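Local coordinates for NUDIX hydrolase (Alicyclobacillus acidocaldarius subsp. acidocaldarius, PDB 3QSJ), which probably hydrolyses phosphorus-containing anhydride bonds of the nucleoside-diphosphate-linked kind, as Nudix enzymes do, with the help of divalent metal ions, at residues A[37-45]-A[194-204]; A[134-142]-A[152-160]. One frame throughout, in Å; residues are numbered along the deposited sequence.

Two ways of building onto the central mixed sheet of a Nudix fold appear here. Contact 2 is the more buried: segments 134-142 and 152-160 pair as antiparallel strands over most of their length, with Arg138, Arg141, Arg155 and Phe157 on one face, Phe142 and Phe156 on the other, and Asp153 paired with Arg141. Contact 1, only partly buried, sets the loop and strand start of 37-45 against 194-204, a loop running into a helix; one direct backbone bond, a bridging water and apolar packing do the work. In sequence, contact 2 nests inside the loop contact 1 closes. The two meet where Pro199 and Val203 pack on Phe156, Pro199 also on Phe142, and Phe37 on Phe152.

Contact 1: A[37-45]-A[194-204]; sequences FLPGFVAFP and LPAVRPTIAVL
Phe41 and Pro195 bring the two backbones together, their CA atoms 4.9 Å apart, just after a type II turn from Leu38 to Phe41. Val42 N donates to Pro195 O at 2.9 Å, nearly straight and close to the C=O axis. Farther along, water takes over: one molecule joins Val42 O, Val197 N and Thr200 OG1, tying the strand start to the N-cap residue and first turn of helix 198-209. The Phe41 ring is sandwiched, with Pro195 CB 3.6 Å above one face, over its centre in a CH-pi contact, and Leu38 CD2 toward the rim of the other. Val197 CG1 reaches its CE1 obliquely, at 3.9 Å. With only a methyl in place of the Phe41 ring, as in an alanine, Pro195 and Leu38 would probably face a gap, and Val197 would lose one of its apolar neighbours. In this Nudix fold the contact lays a late helix against the strand that carries Gly46, a calcium ligand. Phe44, its CG anti to the carbonyl carbon (chi1 -53°), extends toward that helix: CE2 lies 3.7 Å from Val203 CB, while Leu204 CD2 meets CZ at the ring edge, 3.9 Å away.

Contact 2: A[134-142]-A[152-160]; sequences GLLRRIGRF and FDTRFFLCV
Arg155 NH2 sits over the centre of the Arg141 guanidinium, 3.4 Å above its plane, while Asp153 occupies that group's edge. The aspartate is gripped side-on by two nitrogens: Arg141 NE reaches OD1 of Asp153 at 2.9 Å through the syn lone pair, and Arg141 NH2 reaches OD2 of Asp153 at 2.8 Å from the syn side, with the two planes nearly coplanar. Arg141 is extended throughout (chi1 -179°), whereas Arg155 bends at chi2 (67°), bringing its CD over the centre of the Arg138 guanidinium, 3.7 Å above the plane, and again at chi3, which turns its guanidinium over Arg141. This close gathering of arginines is matched by acids: Asp69 and Asp72 form salt bridges with Arg138, and Asp71 and Asp72 with Arg155, which probably offsets much of the charge. On the other face, Phe142 turns its edge toward the face of Phe156 in an offset edge-to-face pair, centroids 5.6 Å apart and planes at 72°. Between the strands, Ile139 and Gly140 both oppose Phe156 in a classic beta bulge; Ile139 N donates to Phe156 O at 2.8 Å, and Gly140 N adds a weak bond to the same oxygen. The hairpin joins the mixed sheet through strand 151-160, which runs parallel to 7-18. Leu136 and Arg155 pack on helix 72-87, which bears the calcium ligands Glu82 and Glu86, whereas Leu158 lies against helix 213-219.

Contact 1: A[37-45]-A[194-204]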
ATOM      1  N   PHE A  37      17.652   3.378   6.245  1.00 22.05           N
ATOM      2  CA  PHE A  37      17.024   2.103   6.547  1.00 20.98           C
ATOM      3  C   PHE A  37      16.650   1.344   5.275  1.00 23.23           C
ATOM      4  O   PHE A  37      15.911   1.860   4.431  1.00 22.69           O
ATOM      5  CB  PHE A  37      15.835   2.278   7.515  1.00 22.97           C
ATOM      6  CG  PHE A  37      15.131   0.991   7.919  1.00 22.09           C
ATOM      7  CD1 PHE A  37      15.771   0.051   8.718  1.00 23.45           C
ATOM      8  CD2 PHE A  37      13.793   0.783   7.588  1.00 24.55           C
ATOM      9  CE1 PHE A  37      15.112  -1.106   9.131  1.00 24.47           C
ATOM     10  CE2 PHE A  37      13.127  -0.372   7.996  1.00 24.69           C
ATOM     11  CZ  PHE A  37      13.789  -1.324   8.745  1.00 22.72           C
ATOM     12  N   LEU A  38      17.158   0.102   5.158  1.00 21.41           N
ATOM     13  CA  LEU A  38      16.865  -0.746   4.005  1.00 20.82           C
ATOM     14  C   LEU A  38      17.060  -0.035   2.658  1.00 22.53           C
ATOM     15  O   LEU A  38      16.189  -0.161   1.802  1.00 21.93           O
ATOM     16  CB  LEU A  38      15.461  -1.342   4.074  1.00 20.46           C
ATOM     17  CG  LEU A  38      15.118  -2.106   5.382  1.00 26.47           C
ATOM     18  CD1 LEU A  38      13.699  -2.670   5.285  1.00 27.36           C
ATOM     19  CD2 LEU A  38      16.188  -3.146   5.722  1.00 25.95           C
ATOM     20  N   PRO A  39      18.222   0.617   2.412  1.00 20.37           N
ATOM     21  CA  PRO A  39      18.446   1.205   1.064  1.00 19.02           C
ATOM     22  C   PRO A  39      18.437   0.112   0.024  1.00 23.14           C
ATOM     23  O   PRO A  39      18.930  -1.012   0.299  1.00 22.07           O
ATOM     24  CB  PRO A  39      19.839   1.860   1.165  1.00 22.17           C
ATOM     25  CG  PRO A  39      20.465   1.236   2.359  1.00 27.26           C
ATOM     26  CD  PRO A  39      19.388   0.806   3.293  1.00 21.60           C
ATOM     27  N   GLY A  40      17.831   0.419  -1.127  1.00 21.84           N
ATOM     28  CA  GLY A  40      17.791  -0.455  -2.300  1.00 22.37           C
ATOM     29  C   GLY A  40      16.733  -1.532  -2.228  1.00 23.77           C
ATOM     30  O   GLY A  40      16.592  -2.298  -3.173  1.00 22.76           O
ATOM     31  N   PHE A  41      16.053  -1.649  -1.115  1.00 19.68           N
ATOM     32  CA  PHE A  41      15.004  -2.691  -0.995  1.00 20.14           C
ATOM     33  C   PHE A  41      13.782  -2.361  -1.879  1.00 21.82           C
ATOM     34  O   PHE A  41      13.396  -1.172  -1.985  1.00 19.66           O
ATOM     35  CB  PHE A  41      14.519  -2.850   0.455  1.00 22.04           C
ATOM     36  CG  PHE A  41      15.318  -3.817   1.299  1.00 22.92           C
ATOM     37  CD1 PHE A  41      14.706  -4.913   1.894  1.00 25.95           C
ATOM     38  CD2 PHE A  41      16.695  -3.658   1.460  1.00 24.06           C
ATOM     39  CE1 PHE A  41      15.445  -5.805   2.691  1.00 27.44           C
ATOM     40  CE2 PHE A  41      17.440  -4.557   2.250  1.00 26.71           C
ATOM     41  CZ  PHE A  41      16.811  -5.633   2.842  1.00 25.60           C
ATOM     42  N   VAL A  42      13.196  -3.383  -2.490  0.54 17.06           N
ATOM     43  CA  VAL A  42      11.958  -3.201  -3.239  0.54 16.24           C
ATOM     44  C   VAL A  42      10.840  -3.533  -2.254  0.54 21.14           C
ATOM     45  O   VAL A  42      11.031  -4.353  -1.342  0.54 21.58           O
ATOM     46  CB  VAL A  42      11.878  -4.034  -4.547  0.54 18.73           C
ATOM     47  CG1 VAL A  42      12.923  -3.544  -5.573  0.54 16.59           C
ATOM     48  CG2 VAL A  42      12.035  -5.542  -4.282  0.54 19.84           C
ATOM     49  N   ALA A  43       9.690  -2.861  -2.401  1.00 20.32           N
ATOM     50  CA  ALA A  43       8.544  -3.075  -1.549  1.00 19.90           C
ATOM     51  C   ALA A  43       7.282  -2.499  -2.191  1.00 19.05           C
ATOM     52  O   ALA A  43       7.281  -1.973  -3.303  1.00 19.18           O
ATOM     53  CB  ALA A  43       8.785  -2.390  -0.188  1.00 22.00           C
ATOM     54  N   PHE A  44       6.212  -2.598  -1.448  1.00 17.13           N
ATOM     55  CA  PHE A  44       4.986  -1.969  -1.884  1.00 16.11           C
ATOM     56  C   PHE A  44       4.867  -0.669  -1.069  1.00 16.04           C
ATOM     57  O   PHE A  44       5.474  -0.543  -0.003  1.00 18.00           O
ATOM     58  CB  PHE A  44       3.774  -2.870  -1.582  1.00 18.81           C
ATOM     59  CG  PHE A  44       3.923  -4.276  -2.137  1.00 19.31           C
ATOM     60  CD1 PHE A  44       4.000  -4.497  -3.516  1.00 18.43           C
ATOM     61  CD2 PHE A  44       4.015  -5.372  -1.279  1.00 20.73           C
ATOM     62  CE1 PHE A  44       4.205  -5.785  -4.018  1.00 21.12           C
ATOM     63  CE2 PHE A  44       4.223  -6.658  -1.783  1.00 22.97           C
ATOM     64  CZ  PHE A  44       4.332  -6.857  -3.141  1.00 22.02           C
ATOM     65  N   PRO A  45       4.048   0.288  -1.514  1.00 14.69           N
ATOM     66  CA  PRO A  45       3.866   1.520  -0.732  1.00 16.54           C
ATOM     67  C   PRO A  45       3.310   1.215   0.644  1.00 17.96           C
ATOM     68  O   PRO A  45       2.499   0.288   0.795  1.00 16.86           O
ATOM     69  CB  PRO A  45       2.835   2.329  -1.578  1.00 18.75           C
ATOM     70  CG  PRO A  45       3.049   1.829  -2.991  1.00 21.12           C
ATOM     71  CD  PRO A  45       3.263   0.315  -2.774  1.00 15.65           C
ATOM     72  N   LEU A 194      17.801  -7.972  -6.443  1.00 34.60           N
ATOM     73  CA  LEU A 194      17.159  -6.932  -5.597  1.00 32.27           C
ATOM     74  C   LEU A 194      16.750  -7.473  -4.209  1.00 33.47           C
ATOM     75  O   LEU A 194      16.191  -8.569  -4.120  1.00 33.79           O
ATOM     76  CB  LEU A 194      15.922  -6.332  -6.292  1.00 32.37           C
ATOM     77  CG  LEU A 194      16.126  -5.693  -7.669  1.00 38.16           C
ATOM     78  CD1 LEU A 194      14.858  -5.672  -8.421  1.00 39.57           C
ATOM     79  CD2 LEU A 194      16.725  -4.276  -7.560  1.00 40.37           C
ATOM     80  N   PRO A 195      16.975  -6.717  -3.118  1.00 25.60           N
ATOM     81  CA  PRO A 195      16.582  -7.228  -1.804  1.00 25.91           C
ATOM     82  C   PRO A 195      15.115  -6.920  -1.512  1.00 27.05           C
ATOM     83  O   PRO A 195      14.578  -5.897  -1.962  1.00 25.57           O
ATOM     84  CB  PRO A 195      17.498  -6.480  -0.835  1.00 28.80           C
ATOM     85  CG  PRO A 195      18.119  -5.373  -1.631  1.00 32.69           C
ATOM     86  CD  PRO A 195      17.666  -5.415  -3.013  1.00 27.32           C
ATOM     87  N   ALA A 196      14.468  -7.802  -0.732  1.00 25.91           N
ATOM     88  CA  ALA A 196      13.076  -7.583  -0.298  1.00 24.09           C
ATOM     89  C   ALA A 196      12.835  -8.305   1.041  1.00 25.49           C
ATOM     90  O   ALA A 196      13.463  -9.327   1.283  1.00 25.74           O
ATOM     91  CB  ALA A 196      12.078  -8.060  -1.366  1.00 25.01           C
ATOM     92  N   VAL A 197      11.932  -7.796   1.880  1.00 23.11           N
ATOM     93  CA  VAL A 197      11.578  -8.471   3.140  1.00 24.48           C
ATOM     94  C   VAL A 197      10.698  -9.692   2.842  1.00 27.81           C
ATOM     95  O   VAL A 197      10.065  -9.731   1.794  1.00 27.67           O
ATOM     96  CB  VAL A 197      11.005  -7.514   4.217  1.00 28.43           C
ATOM     97  CG1 VAL A 197      11.991  -6.393   4.510  1.00 29.66           C
ATOM     98  CG2 VAL A 197       9.640  -6.936   3.796  1.00 26.68           C
ATOM     99  N   ARG A 198      10.716 -10.708   3.716  1.00 26.78           N
ATOM    100  CA  ARG A 198       9.933 -11.940   3.520  1.00 27.24           C
ATOM    101  C   ARG A 198       8.456 -11.736   3.138  1.00 30.15           C
ATOM    102  O   ARG A 198       8.016 -12.347   2.161  1.00 28.47           O
ATOM    103  CB  ARG A 198      10.133 -12.914   4.687  1.00 28.71           C
ATOM    104  CG  ARG A 198      11.545 -13.550   4.671  1.00 44.71           C
ATOM    105  CD  ARG A 198      11.626 -14.722   5.624  1.00 54.79           C
ATOM    106  NE  ARG A 198      11.437 -14.279   7.005  1.00 63.41           N
ATOM    107  CZ  ARG A 198      10.709 -14.920   7.913  1.00 70.19           C
ATOM    108  NH1 ARG A 198      10.588 -14.431   9.138  1.00 50.08           N
ATOM    109  NH2 ARG A 198      10.094 -16.056   7.600  1.00 53.85           N
ATOM    110  N   PRO A 199       7.687 -10.842   3.821  1.00 27.68           N
ATOM    111  CA  PRO A 199       6.288 -10.617   3.423  1.00 26.96           C
ATOM    112  C   PRO A 199       6.114 -10.171   1.969  1.00 27.62           C
ATOM    113  O   PRO A 199       5.169 -10.612   1.285  1.00 24.63           O
ATOM    114  CB  PRO A 199       5.849  -9.512   4.393  1.00 28.89           C
ATOM    115  CG  PRO A 199       6.684  -9.695   5.575  1.00 33.82           C
ATOM    116  CD  PRO A 199       8.022 -10.053   5.032  1.00 29.99           C
ATOM    117  N   THR A 200       7.067  -9.349   1.468  1.00 23.38           N
ATOM    118  CA  THR A 200       7.033  -8.896   0.059  1.00 20.49           C
ATOM    119  C   THR A 200       7.088 -10.070  -0.903  1.00 23.51           C
ATOM    120  O   THR A 200       6.283 -10.143  -1.831  1.00 22.00           O
ATOM    121  CB  THR A 200       8.166  -7.872  -0.205  1.00 25.55           C
ATOM    122  OG1 THR A 200       7.929  -6.753   0.612  1.00 23.17           O
ATOM    123  CG2 THR A 200       8.214  -7.407  -1.675  1.00 28.41           C
ATOM    124  N   ILE A 201       8.026 -10.995  -0.661  1.00 23.36           N
ATOM    125  CA  ILE A 201       8.201 -12.182  -1.487  1.00 23.23           C
ATOM    126  C   ILE A 201       6.898 -13.024  -1.430  1.00 25.62           C
ATOM    127  O   ILE A 201       6.403 -13.482  -2.455  1.00 25.09           O
ATOM    128  CB  ILE A 201       9.445 -12.976  -1.028  1.00 27.19           C
ATOM    129  CG1 ILE A 201      10.707 -12.092  -1.135  1.00 28.51           C
ATOM    130  CG2 ILE A 201       9.598 -14.281  -1.810  1.00 30.41           C
ATOM    131  CD1 ILE A 201      12.062 -12.733  -0.480  1.00 28.19           C
ATOM    132  N   ALA A 202       6.368 -13.221  -0.226  1.00 24.75           N
ATOM    133  CA  ALA A 202       5.192 -14.074  -0.028  1.00 25.84           C
ATOM    134  C   ALA A 202       3.967 -13.462  -0.750  1.00 23.49           C
ATOM    135  O   ALA A 202       3.202 -14.203  -1.370  1.00 24.58           O
ATOM    136  CB  ALA A 202       4.959 -14.292   1.465  1.00 27.60           C
ATOM    137  N   VAL A 203       3.863 -12.116  -0.825  1.00 18.43           N
ATOM    138  CA  VAL A 203       2.767 -11.506  -1.604  1.00 19.55           C
ATOM    139  C   VAL A 203       2.973 -11.766  -3.091  1.00 23.03           C
ATOM    140  O   VAL A 203       2.033 -12.150  -3.780  1.00 23.00           O
ATOM    141  CB  VAL A 203       2.627  -9.975  -1.352  1.00 19.97           C
ATOM    142  CG1 VAL A 203       1.628  -9.313  -2.351  1.00 19.59           C
ATOM    143  CG2 VAL A 203       2.196  -9.704   0.100  1.00 20.35           C
ATOM    144  N   LEU A 204       4.205 -11.565  -3.596  1.00 22.68           N
ATOM    145  CA  LEU A 204       4.493 -11.812  -5.018  1.00 23.46           C
ATOM    146  C   LEU A 204       4.211 -13.242  -5.440  1.00 26.67           C
ATOM    147  O   LEU A 204       3.578 -13.456  -6.472  1.00 27.26           O
ATOM    148  CB  LEU A 204       5.908 -11.402  -5.368  1.00 23.28           C
ATOM    149  CG  LEU A 204       6.235  -9.935  -5.132  1.00 22.83           C
ATOM    150  CD1 LEU A 204       7.741  -9.768  -5.147  1.00 23.67           C
ATOM    151  CD2 LEU A 204       5.532  -8.991  -6.183  1.00 22.97           C
TER
HETATM  152  O   HOH W   1      10.367  -5.449   0.846  1.00 20.94           O
HETATM  153  O   HOH W   2       6.023  -3.919   1.027  1.00 38.29           O

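Contact 2: A[134-142]-A[152-160]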
ATOM      1  N   GLY A 134     -14.365  -0.773   1.484  1.00 14.14           N
ATOM      2  CA  GLY A 134     -14.911  -1.963   0.858  1.00 14.78           C
ATOM      3  C   GLY A 134     -14.096  -2.377  -0.376  1.00 15.87           C
ATOM      4  O   GLY A 134     -14.219  -3.510  -0.870  1.00 16.88           O
ATOM      5  N   LEU A 135     -13.321  -1.441  -0.919  1.00 13.54           N
ATOM      6  CA  LEU A 135     -12.442  -1.677  -2.103  1.00 13.92           C
ATOM      7  C   LEU A 135     -11.096  -2.306  -1.687  1.00 16.08           C
ATOM      8  O   LEU A 135     -10.324  -2.680  -2.562  1.00 17.62           O
ATOM      9  CB  LEU A 135     -12.222  -0.376  -2.856  1.00 13.05           C
ATOM     10  CG  LEU A 135     -13.455   0.133  -3.595  1.00 17.65           C
ATOM     11  CD1 LEU A 135     -13.130   1.508  -4.236  1.00 17.94           C
ATOM     12  CD2 LEU A 135     -13.889  -0.852  -4.685  1.00 24.19           C
ATOM     13  N   LEU A 136     -10.853  -2.484  -0.391  1.00 12.93           N
ATOM     14  CA  LEU A 136      -9.598  -3.154   0.059  1.00 13.37           C
ATOM     15  C   LEU A 136      -9.875  -4.474   0.699  1.00 17.96           C
ATOM     16  O   LEU A 136     -10.926  -4.611   1.358  1.00 17.39           O
ATOM     17  CB  LEU A 136      -8.844  -2.297   1.113  1.00 13.73           C
ATOM     18  CG  LEU A 136      -7.846  -1.284   0.499  1.00 16.03           C
ATOM     19  CD1 LEU A 136      -8.580  -0.219  -0.427  1.00 17.89           C
ATOM     20  CD2 LEU A 136      -7.238  -0.491   1.655  1.00 17.31           C
ATOM     21  N   ARG A 137      -8.976  -5.427   0.491  1.00 15.09           N
ATOM     22  CA  ARG A 137      -9.064  -6.718   1.101  1.00 14.03           C
ATOM     23  C   ARG A 137      -7.876  -6.879   2.058  1.00 16.74           C
ATOM     24  O   ARG A 137      -6.722  -6.716   1.648  1.00 15.01           O
ATOM     25  CB  ARG A 137      -9.051  -7.816   0.017  1.00 13.64           C
ATOM     26  CG  ARG A 137      -9.060  -9.225   0.559  1.00 15.65           C
ATOM     27  CD  ARG A 137      -8.738 -10.275  -0.532  1.00 14.31           C
ATOM     28  NE  ARG A 137      -8.834 -11.627   0.027  1.00 19.46           N
ATOM     29  CZ  ARG A 137      -9.959 -12.332   0.107  1.00 18.79           C
ATOM     30  NH1 ARG A 137     -11.104 -11.828  -0.353  1.00 18.49           N
ATOM     31  NH2 ARG A 137      -9.965 -13.539   0.706  1.00 19.60           N
ATOM     32  N   ARG A 138      -8.131  -7.244   3.317  1.00 16.14           N
ATOM     33  CA  ARG A 138      -7.033  -7.598   4.219  1.00 14.60           C
ATOM     34  C   ARG A 138      -6.470  -8.918   3.713  1.00 15.97           C
ATOM     35  O   ARG A 138      -7.220  -9.903   3.587  1.00 16.23           O
ATOM     36  CB  ARG A 138      -7.545  -7.725   5.670  1.00 13.93           C
ATOM     37  CG  ARG A 138      -6.480  -8.288   6.541  1.00 13.19           C
ATOM     38  CD  ARG A 138      -6.810  -8.302   8.030  1.00 14.62           C
ATOM     39  NE  ARG A 138      -5.900  -9.202   8.738  1.00 16.52           N
ATOM     40  CZ  ARG A 138      -5.788  -9.231  10.071  1.00 20.25           C
ATOM     41  NH1 ARG A 138      -6.485  -8.372  10.829  1.00 18.12           N
ATOM     42  NH2 ARG A 138      -4.970 -10.097  10.656  1.00 18.96           N
ATOM     43  N   ILE A 139      -5.127  -8.951   3.428  1.00 13.32           N
ATOM     44  CA  ILE A 139      -4.517 -10.197   2.961  1.00 14.98           C
ATOM     45  C   ILE A 139      -3.448 -10.755   3.891  1.00 19.39           C
ATOM     46  O   ILE A 139      -2.952 -11.855   3.669  1.00 18.68           O
ATOM     47  CB  ILE A 139      -3.995 -10.056   1.527  1.00 17.01           C
ATOM     48  CG1 ILE A 139      -2.925  -8.914   1.466  1.00 18.41           C
ATOM     49  CG2 ILE A 139      -5.183  -9.782   0.594  1.00 14.71           C
ATOM     50  CD1 ILE A 139      -2.213  -8.832   0.064  1.00 21.06           C
ATOM     51  N   GLY A 140      -3.057  -9.993   4.901  1.00 14.62           N
ATOM     52  CA  GLY A 140      -2.094 -10.569   5.817  1.00 16.30           C
ATOM     53  C   GLY A 140      -1.704  -9.672   6.954  1.00 16.35           C
ATOM     54  O   GLY A 140      -2.013  -8.476   6.945  1.00 16.26           O
ATOM     55  N   ARG A 141      -0.962 -10.246   7.909  1.00 14.73           N
ATOM     56  CA  ARG A 141      -0.409  -9.441   8.996  1.00 17.15           C
ATOM     57  C   ARG A 141       0.910 -10.090   9.354  1.00 20.99           C
ATOM     58  O   ARG A 141       0.972 -11.324   9.498  1.00 18.22           O
ATOM     59  CB  ARG A 141      -1.348  -9.430  10.197  1.00 15.51           C
ATOM     60  CG  ARG A 141      -0.852  -8.582  11.358  1.00 16.17           C
ATOM     61  CD  ARG A 141      -1.811  -8.735  12.549  1.00 18.65           C
ATOM     62  NE  ARG A 141      -1.308  -7.956  13.692  1.00 19.30           N
ATOM     63  CZ  ARG A 141      -1.974  -7.726  14.817  1.00 19.00           C
ATOM     64  NH1 ARG A 141      -3.166  -8.296  15.027  1.00 19.86           N
ATOM     65  NH2 ARG A 141      -1.448  -6.931  15.758  1.00 19.04           N
ATOM     66  N   PHE A 142       1.969  -9.278   9.386  1.00 18.01           N
ATOM     67  CA  PHE A 142       3.306  -9.832   9.640  1.00 19.87           C
ATOM     68  C   PHE A 142       4.037  -9.012  10.655  1.00 21.11           C
ATOM     69  O   PHE A 142       4.184  -7.792  10.507  1.00 19.96           O
ATOM     70  CB  PHE A 142       4.107  -9.910   8.329  1.00 22.91           C
ATOM     71  CG  PHE A 142       3.505 -10.910   7.386  1.00 27.69           C
ATOM     72  CD1 PHE A 142       3.529 -12.271   7.684  1.00 33.58           C
ATOM     73  CD2 PHE A 142       2.815 -10.494   6.257  1.00 34.57           C
ATOM     74  CE1 PHE A 142       2.874 -13.191   6.873  1.00 36.84           C
ATOM     75  CE2 PHE A 142       2.206 -11.430   5.415  1.00 39.13           C
ATOM     76  CZ  PHE A 142       2.248 -12.769   5.737  1.00 36.78           C
ATOM     77  N   PHE A 152       8.308  -4.099  12.913  1.00 18.62           N
ATOM     78  CA  PHE A 152       7.010  -3.584  12.568  1.00 16.92           C
ATOM     79  C   PHE A 152       5.987  -4.660  12.759  1.00 19.89           C
ATOM     80  O   PHE A 152       6.285  -5.853  12.582  1.00 19.05           O
ATOM     81  CB  PHE A 152       6.916  -3.164  11.084  1.00 18.51           C
ATOM     82  CG  PHE A 152       7.855  -2.052  10.729  1.00 20.16           C
ATOM     83  CD1 PHE A 152       7.523  -0.723  11.012  1.00 23.21           C
ATOM     84  CD2 PHE A 152       9.137  -2.331  10.261  1.00 23.21           C
ATOM     85  CE1 PHE A 152       8.456   0.307  10.821  1.00 24.40           C
ATOM     86  CE2 PHE A 152      10.049  -1.295  10.016  1.00 24.67           C
ATOM     87  CZ  PHE A 152       9.691   0.012  10.287  1.00 23.72           C
ATOM     88  N   ASP A 153       4.745  -4.224  12.931  1.00 15.89           N
ATOM     89  CA  ASP A 153       3.628  -5.178  12.934  1.00 15.68           C
ATOM     90  C   ASP A 153       2.795  -4.643  11.801  1.00 19.50           C
ATOM     91  O   ASP A 153       2.125  -3.606  11.954  1.00 18.56           O
ATOM     92  CB  ASP A 153       2.904  -5.073  14.265  1.00 18.16           C
ATOM     93  CG  ASP A 153       1.708  -5.976  14.412  1.00 22.75           C
ATOM     94  OD1 ASP A 153       1.214  -6.478  13.397  1.00 18.83           O
ATOM     95  OD2 ASP A 153       1.273  -6.180  15.549  1.00 27.17           O
ATOM     96  N   THR A 154       2.930  -5.262  10.616  1.00 16.30           N
ATOM     97  CA  THR A 154       2.406  -4.668   9.379  1.00 13.82           C
ATOM     98  C   THR A 154       1.175  -5.361   8.844  1.00 18.73           C
ATOM     99  O   THR A 154       1.177  -6.594   8.710  1.00 18.26           O
ATOM    100  CB  THR A 154       3.508  -4.719   8.324  1.00 15.33           C
ATOM    101  OG1 THR A 154       4.685  -4.055   8.845  1.00 16.99           O
ATOM    102  CG2 THR A 154       3.046  -4.026   6.974  1.00 18.25           C
ATOM    103  N   ARG A 155       0.138  -4.574   8.546  1.00 16.07           N
ATOM    104  CA  ARG A 155      -1.136  -5.061   8.018  1.00 14.88           C
ATOM    105  C   ARG A 155      -1.072  -4.887   6.511  1.00 16.10           C
ATOM    106  O   ARG A 155      -0.804  -3.794   6.050  1.00 17.70           O
ATOM    107  CB  ARG A 155      -2.307  -4.257   8.594  1.00 15.06           C
ATOM    108  CG  ARG A 155      -3.624  -5.071   8.723  1.00 17.87           C
ATOM    109  CD  ARG A 155      -3.588  -6.212   9.778  1.00 16.79           C
ATOM    110  NE  ARG A 155      -3.082  -5.764  11.068  1.00 18.85           N
ATOM    111  CZ  ARG A 155      -3.838  -5.365  12.109  1.00 24.18           C
ATOM    112  NH1 ARG A 155      -5.170  -5.337  12.009  1.00 19.78           N
ATOM    113  NH2 ARG A 155      -3.269  -4.953  13.226  1.00 17.99           N
ATOM    114  N   PHE A 156      -1.340  -5.938   5.741  1.00 14.56           N
ATOM    115  CA  PHE A 156      -1.274  -5.871   4.279  1.00 13.43           C
ATOM    116  C   PHE A 156      -2.735  -5.863   3.697  1.00 16.54           C
ATOM    117  O   PHE A 156      -3.575  -6.685   4.045  1.00 16.66           O
ATOM    118  CB  PHE A 156      -0.568  -7.156   3.727  1.00 14.93           C
ATOM    119  CG  PHE A 156       0.933  -7.078   3.894  1.00 17.65           C
ATOM    120  CD1 PHE A 156       1.741  -6.748   2.820  1.00 22.29           C
ATOM    121  CD2 PHE A 156       1.514  -7.192   5.155  1.00 18.62           C
ATOM    122  CE1 PHE A 156       3.148  -6.589   2.978  1.00 23.80           C
ATOM    123  CE2 PHE A 156       2.926  -7.027   5.317  1.00 23.05           C
ATOM    124  CZ  PHE A 156       3.709  -6.712   4.234  1.00 22.26           C
ATOM    125  N   PHE A 157      -2.970  -4.965   2.760  1.00 14.09           N
ATOM    126  CA  PHE A 157      -4.238  -4.818   2.079  1.00 14.41           C
ATOM    127  C   PHE A 157      -3.982  -4.916   0.598  1.00 16.11           C
ATOM    128  O   PHE A 157      -2.923  -4.459   0.078  1.00 16.12           O
ATOM    129  CB  PHE A 157      -4.896  -3.444   2.413  1.00 14.13           C
ATOM    130  CG  PHE A 157      -5.310  -3.407   3.856  1.00 14.79           C
ATOM    131  CD1 PHE A 157      -6.534  -3.949   4.258  1.00 16.30           C
ATOM    132  CD2 PHE A 157      -4.488  -2.827   4.810  1.00 15.78           C
ATOM    133  CE1 PHE A 157      -6.922  -3.898   5.606  1.00 18.42           C
ATOM    134  CE2 PHE A 157      -4.866  -2.805   6.160  1.00 16.82           C
ATOM    135  CZ  PHE A 157      -6.026  -3.451   6.556  1.00 15.26           C
ATOM    136  N   LEU A 158      -4.990  -5.417  -0.084  1.00 13.42           N
ATOM    137  CA  LEU A 158      -4.958  -5.529  -1.544  1.00 12.42           C
ATOM    138  C   LEU A 158      -6.091  -4.660  -2.147  1.00 16.63           C
ATOM    139  O   LEU A 158      -7.187  -4.628  -1.584  1.00 15.11           O
ATOM    140  CB  LEU A 158      -5.237  -7.020  -1.892  1.00 13.85           C
ATOM    141  CG  LEU A 158      -5.237  -7.364  -3.376  1.00 17.62           C
ATOM    142  CD1 LEU A 158      -3.757  -7.453  -3.882  1.00 17.07           C
ATOM    143  CD2 LEU A 158      -5.858  -8.773  -3.602  1.00 20.53           C
ATOM    144  N   CYS A 159      -5.844  -4.025  -3.310  0.73 14.52           N
ATOM    145  CA  CYS A 159      -6.892  -3.324  -4.062  0.73 13.37           C
ATOM    146  C   CYS A 159      -6.533  -3.350  -5.507  0.73 15.99           C
ATOM    147  O   CYS A 159      -5.410  -3.707  -5.874  0.73 15.48           O
ATOM    148  CB  CYS A 159      -7.164  -1.917  -3.560  0.73 14.21           C
ATOM    149  SG  CYS A 159      -5.794  -0.781  -3.857  0.73 18.74           S
ATOM    150  N   VAL A 160      -7.515  -3.056  -6.347  1.00 14.27           N
ATOM    151  CA  VAL A 160      -7.291  -3.135  -7.788  1.00 14.96           C
ATOM    152  C   VAL A 160      -7.149  -1.713  -8.334  1.00 20.49           C
ATOM    153  O   VAL A 160      -7.937  -0.823  -7.970  1.00 20.05           O
ATOM    154  CB  VAL A 160      -8.506  -3.850  -8.434  1.00 21.32           C
ATOM    155  CG1 VAL A 160      -8.356  -3.884  -9.967  1.00 23.00           C
ATOM    156  CG2 VAL A 160      -8.608  -5.252  -7.898  1.00 21.86           C
TER
HETATM  157  O   HOH W   3     -10.209  -2.651  -5.281  1.00 17.60           O
HETATM  158  O   HOH W   4       6.162  -6.185   9.530  1.00 24.68           O